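Local coordinates for protein cytochrome c2 (Rhodobacter capsulatus, PDB 1VYD) that carries electrons on a covalently bound heme c, donating them to oxidized bacteriochlorophyll in photophosphorylation and possibly also serving the respiratory chain, at residues A[17-22]-A[108-113]; A[39-44]-A[70-75]; A[57-62]-A[85-90]. The protein carries 1 engineered substitution. One frame throughout, in Å; residues are numbered along the deposited sequence.

Interaction 1: residues A[17-22]-A[108-113]; sequences HSIIAP and AAYLAS. With HEM (protoporphyrin IX containing Fe), chain C.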
loop_
_atom_site.group_PDB
_atom_site.type_symbol
_atom_site.label_atom_id
_atom_site.label_comp_id
_atom_site.label_asym_id
_atom_site.label_seq_id
_atom_site.Cartn_x
_atom_site.Cartn_y
_atom_site.Cartn_z
ATOM N N HIS A 17 -2.014 -9.115 1.559
ATOM C CA HIS A 17 -1.589 -8.332 2.676
ATOM C C HIS A 17 -2.239 -8.661 3.987
ATOM O O HIS A 17 -3.451 -8.841 4.046
ATOM C CB HIS A 17 -1.951 -6.873 2.384
ATOM C CG HIS A 17 -1.159 -6.224 1.293
ATOM N ND1 HIS A 17 0.167 -5.851 1.406
ATOM C CD2 HIS A 17 -1.559 -5.880 0.023
ATOM C CE1 HIS A 17 0.518 -5.173 0.323
ATOM N NE2 HIS A 17 -0.501 -5.164 -0.502
ATOM N N SER A 18 -1.564 -8.394 5.077
ATOM C CA SER A 18 -2.079 -8.351 6.432
ATOM C C SER A 18 -1.910 -6.978 7.044
ATOM O O SER A 18 -1.307 -6.027 6.525
ATOM C CB SER A 18 -1.321 -9.351 7.326
ATOM O OG SER A 18 -1.610 -10.648 6.810
ATOM N N ILE A 19 -2.505 -6.838 8.247
ATOM C CA ILE A 19 -2.384 -5.585 8.999
ATOM C C ILE A 19 -2.040 -6.011 10.447
ATOM O O ILE A 19 -2.851 -6.590 11.176
ATOM C CB ILE A 19 -3.579 -4.649 8.970
ATOM C CG1 ILE A 19 -3.983 -4.290 7.515
ATOM C CG2 ILE A 19 -3.205 -3.364 9.709
ATOM C CD1 ILE A 19 -5.043 -3.237 7.422
ATOM N N ILE A 20 -0.744 -6.027 10.745
ATOM C CA ILE A 20 -0.255 -6.495 12.041
ATOM C C ILE A 20 0.430 -5.411 12.852
ATOM O O ILE A 20 1.403 -4.834 12.355
ATOM C CB ILE A 20 0.645 -7.741 11.845
ATOM C CG1 ILE A 20 -0.293 -8.875 11.351
ATOM C CG2 ILE A 20 1.153 -8.267 13.204
ATOM C CD1 ILE A 20 0.326 -9.797 10.357
ATOM N N ALA A 21 -0.068 -5.148 14.058
ATOM C CA ALA A 21 0.556 -4.145 14.920
ATOM C C ALA A 21 1.893 -4.652 15.430
ATOM O O ALA A 21 2.138 -5.847 15.439
ATOM C CB ALA A 21 -0.296 -3.712 16.087
ATOM N N PRO A 22 2.726 -3.718 15.902
ATOM C CA PRO A 22 4.049 -4.034 16.386
ATOM C C PRO A 22 4.068 -4.994 17.573
ATOM O O PRO A 22 5.047 -5.765 17.671
ATOM C CB PRO A 22 4.700 -2.670 16.648
ATOM C CG PRO A 22 3.831 -1.625 16.022
ATOM C CD PRO A 22 2.494 -2.250 15.834
ATOM N N ALA A 108 -7.696 3.842 1.690
ATOM C CA ALA A 108 -6.689 4.753 2.137
ATOM C C ALA A 108 -6.992 5.384 3.489
ATOM O O ALA A 108 -6.102 5.306 4.360
ATOM C CB ALA A 108 -6.429 5.893 1.162
ATOM N N ALA A 109 -8.204 5.844 3.708
ATOM C CA ALA A 109 -8.676 6.388 4.989
ATOM C C ALA A 109 -8.714 5.267 6.029
ATOM O O ALA A 109 -8.368 5.437 7.190
ATOM C CB ALA A 109 -10.118 6.902 4.920
ATOM N N TYR A 110 -9.181 4.075 5.606
ATOM C CA TYR A 110 -9.174 2.951 6.527
ATOM C C TYR A 110 -7.727 2.617 6.959
ATOM O O TYR A 110 -7.516 2.206 8.097
ATOM C CB TYR A 110 -9.841 1.730 5.862
ATOM C CG TYR A 110 -9.623 0.449 6.628
ATOM C CD1 TYR A 110 -10.175 0.318 7.903
ATOM C CD2 TYR A 110 -8.848 -0.579 6.145
ATOM C CE1 TYR A 110 -9.963 -0.807 8.693
ATOM C CE2 TYR A 110 -8.647 -1.771 6.863
ATOM C CZ TYR A 110 -9.147 -1.826 8.154
ATOM O OH TYR A 110 -8.957 -2.981 8.900
ATOM N N LEU A 111 -6.721 2.633 6.094
ATOM C CA LEU A 111 -5.355 2.326 6.518
ATOM C C LEU A 111 -4.800 3.369 7.492
ATOM O O LEU A 111 -4.127 2.996 8.466
ATOM C CB LEU A 111 -4.396 2.108 5.329
ATOM C CG LEU A 111 -4.712 0.911 4.416
ATOM C CD1 LEU A 111 -4.011 0.994 3.059
ATOM C CD2 LEU A 111 -4.301 -0.374 5.106
ATOM N N ALA A 112 -5.143 4.653 7.354
ATOM C CA ALA A 112 -4.691 5.689 8.287
ATOM C C ALA A 112 -5.357 5.550 9.657
ATOM O O ALA A 112 -4.744 5.884 10.682
ATOM C CB ALA A 112 -5.041 7.122 7.808
ATOM N N SER A 113 -6.593 5.042 9.701
ATOM C CA SER A 113 -7.307 5.038 10.961
ATOM C C SER A 113 -6.954 3.852 11.838
ATOM O O SER A 113 -7.253 3.857 13.038
ATOM C CB SER A 113 -8.822 4.991 10.695
ATOM O OG SER A 113 -9.174 3.647 10.380
HETATM C CHA HEM C . 2.734 -3.182 -2.241
HETATM C CHB HEM C . -1.611 -1.458 -0.864
HETATM C CHC HEM C . -3.760 -5.262 -3.027
HETATM C CHD HEM C . 0.606 -7.348 -3.623
HETATM C C1A HEM C . 1.713 -2.368 -1.761
HETATM C C2A HEM C . 1.883 -1.071 -1.139
HETATM C C3A HEM C . 0.692 -0.630 -0.797
HETATM C C4A HEM C . -0.270 -1.614 -1.185
HETATM C CMA HEM C . 0.159 0.644 -0.099
HETATM C CAA HEM C . 3.290 -0.406 -0.945
HETATM C CBA HEM C . 3.834 -0.802 0.408
HETATM C CGA HEM C . 5.191 -0.284 0.833
HETATM O O1A HEM C . 5.823 0.525 0.093
HETATM O O2A HEM C . 5.631 -0.853 1.860
HETATM C C1B HEM C . -2.517 -2.380 -1.349
HETATM C C2B HEM C . -3.944 -2.197 -1.240
HETATM C C3B HEM C . -4.503 -3.232 -1.880
HETATM C C4B HEM C . -3.480 -4.113 -2.341
HETATM C CMB HEM C . -4.632 -1.010 -0.481
HETATM C CAB HEM C . -6.000 -3.492 -2.183
HETATM C CBB HEM C . -6.745 -2.486 -2.777
HETATM C C1C HEM C . -2.737 -6.145 -3.358
HETATM C C2C HEM C . -2.966 -7.474 -3.908
HETATM C C3C HEM C . -1.784 -8.027 -4.094
HETATM C C4C HEM C . -0.762 -7.096 -3.649
HETATM C CMC HEM C . -4.388 -8.019 -4.133
HETATM C CAC HEM C . -1.405 -9.366 -4.761
HETATM C CBC HEM C . -2.125 -9.935 -5.782
HETATM C C1D HEM C . 1.549 -6.404 -3.257
HETATM C C2D HEM C . 2.962 -6.547 -3.485
HETATM C C3D HEM C . 3.548 -5.398 -3.101
HETATM C C4D HEM C . 2.514 -4.480 -2.685
HETATM C CMD HEM C . 3.594 -7.843 -4.019
HETATM C CAD HEM C . 5.015 -4.982 -3.179
HETATM C CBD HEM C . 5.172 -4.160 -4.509
HETATM C CGD HEM C . 6.508 -4.241 -5.192
HETATM O O1D HEM C . 6.479 -3.785 -6.363
HETATM O O2D HEM C . 7.489 -4.871 -4.687
HETATM N NA HEM C . 0.392 -2.668 -1.769
HETATM N NB HEM C . -2.256 -3.563 -1.971
HETATM N NC HEM C . -1.384 -5.928 -3.219
HETATM N ND HEM C . 1.282 -5.119 -2.797
HETATM FE FE HEM C . -0.485 -4.319 -2.455
#

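Interaction 2: residues A[39-44]-A[70-75]; sequences GVVGRT and EDIATY. With HEM (protoporphyrin IX containing Fe), chain C.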
loop_
_atom_site.group_PDB
_atom_site.type_symbol
_atom_site.label_atom_id
_atom_site.label_comp_id
_atom_site.label_asym_id
_atom_site.label_seq_id
_atom_site.Cartn_x
_atom_site.Cartn_y
_atom_site.Cartn_z
ATOM N N GLY A 39 0.628 0.986 9.660
ATOM C CA GLY A 39 1.522 2.110 9.637
ATOM C C GLY A 39 2.041 2.475 8.268
ATOM O O GLY A 39 3.001 3.219 8.111
ATOM N N VAL A 40 1.394 2.062 7.180
ATOM C CA VAL A 40 1.954 2.368 5.819
ATOM C C VAL A 40 1.648 3.805 5.486
ATOM O O VAL A 40 2.303 4.354 4.650
ATOM C CB VAL A 40 1.407 1.441 4.728
ATOM C CG1 VAL A 40 -0.123 1.660 4.521
ATOM C CG2 VAL A 40 2.076 1.728 3.384
ATOM N N VAL A 41 0.663 4.485 6.071
ATOM C CA VAL A 41 0.444 5.901 5.869
ATOM C C VAL A 41 1.577 6.712 6.530
ATOM O O VAL A 41 1.731 6.694 7.763
ATOM C CB VAL A 41 -0.933 6.415 6.332
ATOM C CG1 VAL A 41 -1.097 7.925 6.003
ATOM C CG2 VAL A 41 -2.035 5.696 5.531
ATOM N N GLY A 42 2.431 7.412 5.763
ATOM C CA GLY A 42 3.502 8.183 6.342
ATOM C C GLY A 42 4.784 7.394 6.287
ATOM O O GLY A 42 5.832 7.857 6.694
ATOM N N ARG A 43 4.773 6.146 5.785
ATOM C CA ARG A 43 6.028 5.391 5.782
ATOM C C ARG A 43 6.759 5.451 4.429
ATOM O O ARG A 43 6.050 5.627 3.440
ATOM C CB ARG A 43 5.663 3.935 6.070
ATOM C CG ARG A 43 6.831 2.966 5.987
ATOM C CD ARG A 43 6.393 1.596 6.565
ATOM N NE ARG A 43 5.855 0.651 5.617
ATOM C CZ ARG A 43 4.903 -0.284 5.701
ATOM N NH1 ARG A 43 4.546 -1.125 4.673
ATOM N NH2 ARG A 43 4.142 -0.586 6.771
ATOM N N THR A 44 8.086 5.479 4.422
ATOM C CA THR A 44 8.831 5.586 3.166
ATOM C C THR A 44 8.508 4.359 2.278
ATOM O O THR A 44 8.556 3.261 2.815
ATOM C CB THR A 44 10.358 5.650 3.445
ATOM O OG1 THR A 44 10.528 6.764 4.353
ATOM C CG2 THR A 44 11.263 5.886 2.247
ATOM N N GLU A 70 -3.883 10.002 -0.230
ATOM C CA GLU A 70 -4.134 10.405 -1.611
ATOM C C GLU A 70 -3.200 9.654 -2.529
ATOM O O GLU A 70 -3.682 9.213 -3.569
ATOM C CB GLU A 70 -3.901 11.933 -1.744
ATOM C CG GLU A 70 -4.276 12.485 -3.103
ATOM C CD GLU A 70 -3.939 13.948 -3.314
ATOM O OE1 GLU A 70 -2.802 14.412 -2.990
ATOM O OE2 GLU A 70 -4.796 14.677 -3.907
ATOM N N ASP A 71 -1.898 9.514 -2.254
ATOM C CA ASP A 71 -1.069 8.659 -3.070
ATOM C C ASP A 71 -1.478 7.183 -2.941
ATOM O O ASP A 71 -1.309 6.444 -3.894
ATOM C CB ASP A 71 0.433 8.777 -2.780
ATOM C CG ASP A 71 0.872 10.227 -2.927
ATOM O OD1 ASP A 71 1.416 10.825 -1.974
ATOM O OD2 ASP A 71 0.660 10.732 -4.039
ATOM N N ILE A 72 -1.927 6.659 -1.818
ATOM C CA ILE A 72 -2.335 5.255 -1.793
ATOM C C ILE A 72 -3.521 5.032 -2.722
ATOM O O ILE A 72 -3.512 4.094 -3.541
ATOM C CB ILE A 72 -2.660 4.801 -0.345
ATOM C CG1 ILE A 72 -1.296 4.816 0.394
ATOM C CG2 ILE A 72 -3.302 3.418 -0.391
ATOM C CD1 ILE A 72 -1.408 4.459 1.851
ATOM N N ALA A 73 -4.539 5.916 -2.579
ATOM C CA ALA A 73 -5.718 5.920 -3.449
ATOM C C ALA A 73 -5.385 5.914 -4.927
ATOM O O ALA A 73 -6.074 5.213 -5.663
ATOM C CB ALA A 73 -6.531 7.240 -3.330
ATOM N N THR A 74 -4.378 6.667 -5.374
ATOM C CA THR A 74 -4.061 6.646 -6.822
ATOM C C THR A 74 -3.232 5.438 -7.180
ATOM O O THR A 74 -3.263 4.912 -8.295
ATOM C CB THR A 74 -3.221 7.890 -7.199
ATOM O OG1 THR A 74 -3.923 9.114 -6.870
ATOM C CG2 THR A 74 -2.917 7.924 -8.677
ATOM N N TYR A 75 -2.291 5.045 -6.290
ATOM C CA TYR A 75 -1.393 3.922 -6.636
ATOM C C TYR A 75 -2.163 2.627 -6.833
ATOM O O TYR A 75 -1.870 1.855 -7.718
ATOM C CB TYR A 75 -0.407 3.681 -5.507
ATOM C CG TYR A 75 0.312 2.338 -5.501
ATOM C CD1 TYR A 75 1.383 2.041 -6.350
ATOM C CD2 TYR A 75 -0.032 1.385 -4.547
ATOM C CE1 TYR A 75 2.127 0.885 -6.217
ATOM C CE2 TYR A 75 0.706 0.240 -4.374
ATOM C CZ TYR A 75 1.755 -0.018 -5.252
ATOM O OH TYR A 75 2.481 -1.190 -5.075
HETATM C CHA HEM C . 2.734 -3.182 -2.241
HETATM C CHB HEM C . -1.611 -1.458 -0.864
HETATM C CHC HEM C . -3.760 -5.262 -3.027
HETATM C CHD HEM C . 0.606 -7.348 -3.623
HETATM C C1A HEM C . 1.713 -2.368 -1.761
HETATM C C2A HEM C . 1.883 -1.071 -1.139
HETATM C C3A HEM C . 0.692 -0.630 -0.797
HETATM C C4A HEM C . -0.270 -1.614 -1.185
HETATM C CMA HEM C . 0.159 0.644 -0.099
HETATM C CAA HEM C . 3.290 -0.406 -0.945
HETATM C CBA HEM C . 3.834 -0.802 0.408
HETATM C CGA HEM C . 5.191 -0.284 0.833
HETATM O O1A HEM C . 5.823 0.525 0.093
HETATM O O2A HEM C . 5.631 -0.853 1.860
HETATM C C1B HEM C . -2.517 -2.380 -1.349
HETATM C C2B HEM C . -3.944 -2.197 -1.240
HETATM C C3B HEM C . -4.503 -3.232 -1.880
HETATM C C4B HEM C . -3.480 -4.113 -2.341
HETATM C CMB HEM C . -4.632 -1.010 -0.481
HETATM C CAB HEM C . -6.000 -3.492 -2.183
HETATM C CBB HEM C . -6.745 -2.486 -2.777
HETATM C C1C HEM C . -2.737 -6.145 -3.358
HETATM C C2C HEM C . -2.966 -7.474 -3.908
HETATM C C3C HEM C . -1.784 -8.027 -4.094
HETATM C C4C HEM C . -0.762 -7.096 -3.649
HETATM C CMC HEM C . -4.388 -8.019 -4.133
HETATM C CAC HEM C . -1.405 -9.366 -4.761
HETATM C CBC HEM C . -2.125 -9.935 -5.782
HETATM C C1D HEM C . 1.549 -6.404 -3.257
HETATM C C2D HEM C . 2.962 -6.547 -3.485
HETATM C C3D HEM C . 3.548 -5.398 -3.101
HETATM C C4D HEM C . 2.514 -4.480 -2.685
HETATM C CMD HEM C . 3.594 -7.843 -4.019
HETATM C CAD HEM C . 5.015 -4.982 -3.179
HETATM C CBD HEM C . 5.172 -4.160 -4.509
HETATM C CGD HEM C . 6.508 -4.241 -5.192
HETATM O O1D HEM C . 6.479 -3.785 -6.363
HETATM O O2D HEM C . 7.489 -4.871 -4.687
HETATM N NA HEM C . 0.392 -2.668 -1.769
HETATM N NB HEM C . -2.256 -3.563 -1.971
HETATM N NC HEM C . -1.384 -5.928 -3.219
HETATM N ND HEM C . 1.282 -5.119 -2.797
HETATM FE FE HEM C . -0.485 -4.319 -2.455
#

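Interaction 3: residues A[57-62]-A[85-90]; sequences IVALGA and EKLDDK. With HEM (protoporphyrin IX containing Fe), chain C.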
loop_
_atom_site.group_PDB
_atom_site.type_symbol
_atom_site.label_atom_id
_atom_site.label_comp_id
_atom_site.label_asym_id
_atom_site.label_seq_id
_atom_site.Cartn_x
_atom_site.Cartn_y
_atom_site.Cartn_z
ATOM N N ILE A 57 9.806 0.509 -6.747
ATOM C CA ILE A 57 9.180 0.999 -5.540
ATOM C C ILE A 57 10.312 1.308 -4.536
ATOM O O ILE A 57 10.210 2.290 -3.786
ATOM C CB ILE A 57 8.126 0.069 -4.952
ATOM C CG1 ILE A 57 7.449 0.914 -3.836
ATOM C CG2 ILE A 57 8.759 -1.194 -4.396
ATOM C CD1 ILE A 57 6.256 0.244 -3.178
ATOM N N VAL A 58 11.407 0.529 -4.563
ATOM C CA VAL A 58 12.519 0.960 -3.649
ATOM C C VAL A 58 13.160 2.286 -4.034
ATOM O O VAL A 58 13.426 3.150 -3.189
ATOM C CB VAL A 58 13.506 -0.221 -3.698
ATOM C CG1 VAL A 58 14.876 0.130 -3.132
ATOM C CG2 VAL A 58 12.853 -1.386 -2.946
ATOM N N ALA A 59 13.406 2.553 -5.348
ATOM C CA ALA A 59 13.996 3.787 -5.870
ATOM C C ALA A 59 13.059 4.949 -5.548
ATOM O O ALA A 59 13.390 6.072 -5.218
ATOM C CB ALA A 59 14.138 3.715 -7.428
ATOM N N LEU A 60 11.743 4.648 -5.574
ATOM C CA LEU A 60 10.756 5.638 -5.197
ATOM C C LEU A 60 10.933 6.004 -3.737
ATOM O O LEU A 60 10.983 7.189 -3.419
ATOM C CB LEU A 60 9.374 5.124 -5.573
ATOM C CG LEU A 60 8.243 6.103 -5.120
ATOM C CD1 LEU A 60 8.353 7.443 -5.825
ATOM C CD2 LEU A 60 6.946 5.355 -5.195
ATOM N N GLY A 61 11.180 5.042 -2.817
ATOM C CA GLY A 61 11.392 5.515 -1.439
ATOM C C GLY A 61 12.806 6.102 -1.285
ATOM O O GLY A 61 13.095 6.958 -0.427
ATOM N N ALA A 62 13.767 5.665 -2.144
ATOM C CA ALA A 62 15.103 6.225 -2.014
ATOM C C ALA A 62 15.102 7.692 -2.382
ATOM O O ALA A 62 15.887 8.449 -1.848
ATOM C CB ALA A 62 16.017 5.328 -2.807
ATOM N N GLU A 85 4.983 7.241 -13.780
ATOM C CA GLU A 85 4.858 8.666 -13.564
ATOM C C GLU A 85 5.725 9.277 -12.468
ATOM O O GLU A 85 6.503 10.218 -12.744
ATOM C CB GLU A 85 3.366 8.987 -13.303
ATOM C CG GLU A 85 3.120 10.473 -13.461
ATOM C CD GLU A 85 1.682 10.915 -13.298
ATOM O OE1 GLU A 85 1.422 11.642 -12.278
ATOM O OE2 GLU A 85 0.854 10.553 -14.207
ATOM N N LYS A 86 5.758 8.782 -11.215
ATOM C CA LYS A 86 6.589 9.372 -10.178
ATOM C C LYS A 86 8.085 9.255 -10.452
ATOM O O LYS A 86 8.889 10.070 -9.999
ATOM C CB LYS A 86 6.459 8.770 -8.761
ATOM C CG LYS A 86 5.065 8.870 -8.160
ATOM C CD LYS A 86 4.942 10.132 -7.348
ATOM C CE LYS A 86 3.470 10.544 -7.331
ATOM N NZ LYS A 86 3.327 12.050 -7.291
ATOM N N LEU A 87 8.475 8.105 -11.005
ATOM C CA LEU A 87 9.898 7.945 -11.251
ATOM C C LEU A 87 10.236 8.617 -12.572
ATOM O O LEU A 87 11.403 8.700 -12.884
ATOM C CB LEU A 87 10.294 6.457 -11.223
ATOM C CG LEU A 87 10.221 5.903 -9.773
ATOM C CD1 LEU A 87 9.938 4.406 -9.804
ATOM C CD2 LEU A 87 11.502 6.235 -9.011
ATOM N N ASP A 88 9.259 8.912 -13.429
ATOM C CA ASP A 88 9.518 9.454 -14.754
ATOM C C ASP A 88 10.301 8.371 -15.498
ATOM O O ASP A 88 11.353 8.645 -16.064
ATOM C CB ASP A 88 10.330 10.749 -14.756
ATOM C CG ASP A 88 9.482 11.892 -15.299
ATOM O OD1 ASP A 88 9.204 12.783 -14.469
ATOM O OD2 ASP A 88 9.173 11.838 -16.510
ATOM N N ASP A 89 9.796 7.142 -15.409
ATOM C CA ASP A 89 10.449 6.028 -16.085
ATOM C C ASP A 89 9.448 5.018 -16.647
ATOM O O ASP A 89 8.737 4.305 -15.926
ATOM C CB ASP A 89 11.369 5.322 -15.134
ATOM C CG ASP A 89 12.054 4.100 -15.648
ATOM O OD1 ASP A 89 12.839 3.558 -14.827
ATOM O OD2 ASP A 89 11.822 3.647 -16.785
ATOM N N LYS A 90 9.498 4.904 -17.985
ATOM C CA LYS A 90 8.623 4.019 -18.724
ATOM C C LYS A 90 8.865 2.565 -18.349
ATOM O O LYS A 90 7.927 1.778 -18.498
ATOM C CB LYS A 90 8.748 4.132 -20.258
ATOM C CG LYS A 90 8.931 5.507 -20.876
ATOM C CD LYS A 90 9.098 5.573 -22.382
ATOM C CE LYS A 90 9.890 4.463 -23.043
ATOM N NZ LYS A 90 9.266 4.032 -24.336
HETATM C CHA HEM C . 2.734 -3.182 -2.241
HETATM C CHB HEM C . -1.611 -1.458 -0.864
HETATM C CHC HEM C . -3.760 -5.262 -3.027
HETATM C CHD HEM C . 0.606 -7.348 -3.623
HETATM C C1A HEM C . 1.713 -2.368 -1.761
HETATM C C2A HEM C . 1.883 -1.071 -1.139
HETATM C C3A HEM C . 0.692 -0.630 -0.797
HETATM C C4A HEM C . -0.270 -1.614 -1.185
HETATM C CMA HEM C . 0.159 0.644 -0.099
HETATM C CAA HEM C . 3.290 -0.406 -0.945
HETATM C CBA HEM C . 3.834 -0.802 0.408
HETATM C CGA HEM C . 5.191 -0.284 0.833
HETATM O O1A HEM C . 5.823 0.525 0.093
HETATM O O2A HEM C . 5.631 -0.853 1.860
HETATM C C1B HEM C . -2.517 -2.380 -1.349
HETATM C C2B HEM C . -3.944 -2.197 -1.240
HETATM C C3B HEM C . -4.503 -3.232 -1.880
HETATM C C4B HEM C . -3.480 -4.113 -2.341
HETATM C CMB HEM C . -4.632 -1.010 -0.481
HETATM C CAB HEM C . -6.000 -3.492 -2.183
HETATM C CBB HEM C . -6.745 -2.486 -2.777
HETATM C C1C HEM C . -2.737 -6.145 -3.358
HETATM C C2C HEM C . -2.966 -7.474 -3.908
HETATM C C3C HEM C . -1.784 -8.027 -4.094
HETATM C C4C HEM C . -0.762 -7.096 -3.649
HETATM C CMC HEM C . -4.388 -8.019 -4.133
HETATM C CAC HEM C . -1.405 -9.366 -4.761
HETATM C CBC HEM C . -2.125 -9.935 -5.782
HETATM C C1D HEM C . 1.549 -6.404 -3.257
HETATM C C2D HEM C . 2.962 -6.547 -3.485
HETATM C C3D HEM C . 3.548 -5.398 -3.101
HETATM C C4D HEM C . 2.514 -4.480 -2.685
HETATM C CMD HEM C . 3.594 -7.843 -4.019
HETATM C CAD HEM C . 5.015 -4.982 -3.179
HETATM C CBD HEM C . 5.172 -4.160 -4.509
HETATM C CGD HEM C . 6.508 -4.241 -5.192
HETATM O O1D HEM C . 6.479 -3.785 -6.363
HETATM O O2D HEM C . 7.489 -4.871 -4.687
HETATM N NA HEM C . 0.392 -2.668 -1.769
HETATM N NB HEM C . -2.256 -3.563 -1.971
HETATM N NC HEM C . -1.384 -5.928 -3.219
HETATM N ND HEM C . 1.282 -5.119 -2.797
HETATM FE FE HEM C . -0.485 -4.319 -2.455
#

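Interaction 1: residues A[17-22]-A[108-113]
Ile-19 reaches from the short strand 19-20 to the helix at 108-113 with its last carbon, CD1, and the apolar contact is made there. CD1 lies 3.8 Å from Leu-111 CD2 and 3.9 Å from Tyr-110 CE2, the ring carbon next to the one carrying the hydroxyl group. Tyr-110 comes from the opposite direction and meets the methyl obliquely; the Leu-111 side chain runs across that of Ile-19 at a slant. With CG1 set opposite the carbonyl carbon (chi1 -56°) and the chain extended beyond it, Ile-19 extends CD1 away from its backbone, which bridges CA atoms still 8.8 Å apart at the closest pair, Ile-19 and Leu-111. The other branch of Leu-111 faces the cofactor: CD1 sits 4.1 Å from the heme methyl CMB.

The metal bond belongs to His-17, two residues before Ile-19. Its NE2 coordinates the heme iron at 2.1 Å, and Met-96 SD supplies the second axial ligand. ND1 is hydrogen-bonded to Pro-35 O, a second-shell bond that probably helps set the rotation of the imidazole.

The polar groups of the two segments find partners other than each other. On the helix, Ser-113 OG bonds back to Tyr-110 O at 3.2 Å, the donor lying 36° above the carbonyl plane. Ser-18 OG, just before the strand, is hydrogen-bonded to Gly-30 N and Ala-31 O.

Several elements of the fold surround this buried contact. Strand 26-28 pairs with Ile-19 through the backbone, and its Val-28 touches both Ile-19 and Tyr-110. Helix 3-9 meets Tyr-110 through Glu-7 and Ser-113 through Ala-3, while helix 69-77 packs on Ala-108, Ala-109 and Ala-112.

Interaction 2: residues A[39-44]-A[70-75]
Ile-72 is the one residue of helix segment 70-75 that touches the loop 39-44, where Val-40 and Val-41 receive it. Just before it stands Asp-71, whose OD1 is hydrogen-bonded to Thr-68 OG1 ahead of the segment and whose side chain also packs on Phe-65 and Phe-82.

At Ile-72, CB is directed toward the loop, and the side chain ends in CD1, which touches two methyls of the loop, Val-41 CG2 at 3.9 Å and Val-40 CG1 at 4.1 Å. Val-40 and Ile-72 reach for each other tip to tip, whereas Val-41 crosses at about a right angle. Val-40 has CG1 between its backbone N and carbonyl carbon (chi1 66°), a rotation that gives one methyl to Ile-72 and turns CG2 to the heme methyl CMA, 4.1 Å away. A type II turn from Val-40 to Arg-43, with Gly-42 at positive phi, presents these valines and brings Arg-43 back over Val-40, whose CA lies against one face of the guanidinium.

Tyr-75 closes the segment on the Met-96 side of the porphyrin. Its CE2 is 3.7 Å from heme C3A and its OH 3.5 Å from heme CHA, while its ring meets that of Trp-67 at about 50°.

Arg-43 NH1 gives a nearly straight bond (3.0 Å, 170°) to propionate oxygen O2A, which lies at the guanidinium edge, in its plane; NH1 also bonds Asn-36 O. The positive charge would probably help stabilise an ionised propionate. With Trp-67 NE1 also bonded to the cofactor, the heme pocket here has an arginine and a tryptophan hydrogen-bonded to the heme, as in mitochondrial cytochromes c.

Interaction 3: residues A[57-62]-A[85-90]
Leu-60 and Leu-87 bring helix 55-62 against the last turn of helix 79-87, which ends in a Schellman motif with Asp-88 as its positive-phi residue. Followed outward, Leu-60 starts with CB 4.2 Å from Leu-87 CD2. CG then stands opposite the backbone N (chi1 177°), which carries CD1 to Lys-86. There CD1 arrives 3.7 Å from Lys-86 CB, the two side chains slanting past one another; Lys-86 bends at chi2, and its charged end leads away from the contact. Phe-65, from the loop after this helix, also touches Leu-60.

Ile-57, on the same helix, turns from this partner to the heme propionates. Its CD1 lies 3.3 Å from heme O1A, while CG2 sits 3.9 Å from heme CGD, so the two branches touch different propionates. An alanine here would take away both branches, which would probably leave a gap beside both propionates and loosen their apolar packing. Trp-67 and Ala-45 also touch this isoleucine.

Leu-87, in turn, supplies the methyl that fits against helix 55-62: its CD2 touches Ala-59 CB at 4.0 Å and comes within 3.8 Å of the backbone nitrogen of Leu-60.

All three contacts touch the same heme: interaction 1 supplies the histidine ligand, interaction 2 gives Arg-43 to a propionate and Tyr-75 to the methionine side, and interaction 3 reaches both propionates through one isoleucine. Interactions 1 and 2 are neighbours, with centres about 11 Å apart, and pack directly where Val-41 CG2 meets Ala-112 N at 3.8 Å and Ala-108 lies against Ile-72. Interactions 2 and 3, about 14 Å between centres, touch at Thr-44 CG2 and Gly-61 O, 3.4 Å apart. Interactions 1 and 3 stand on opposite sides of the chain's centre, about 23 Å between centres, and do not meet; the heme and interaction 2 lie between their regions.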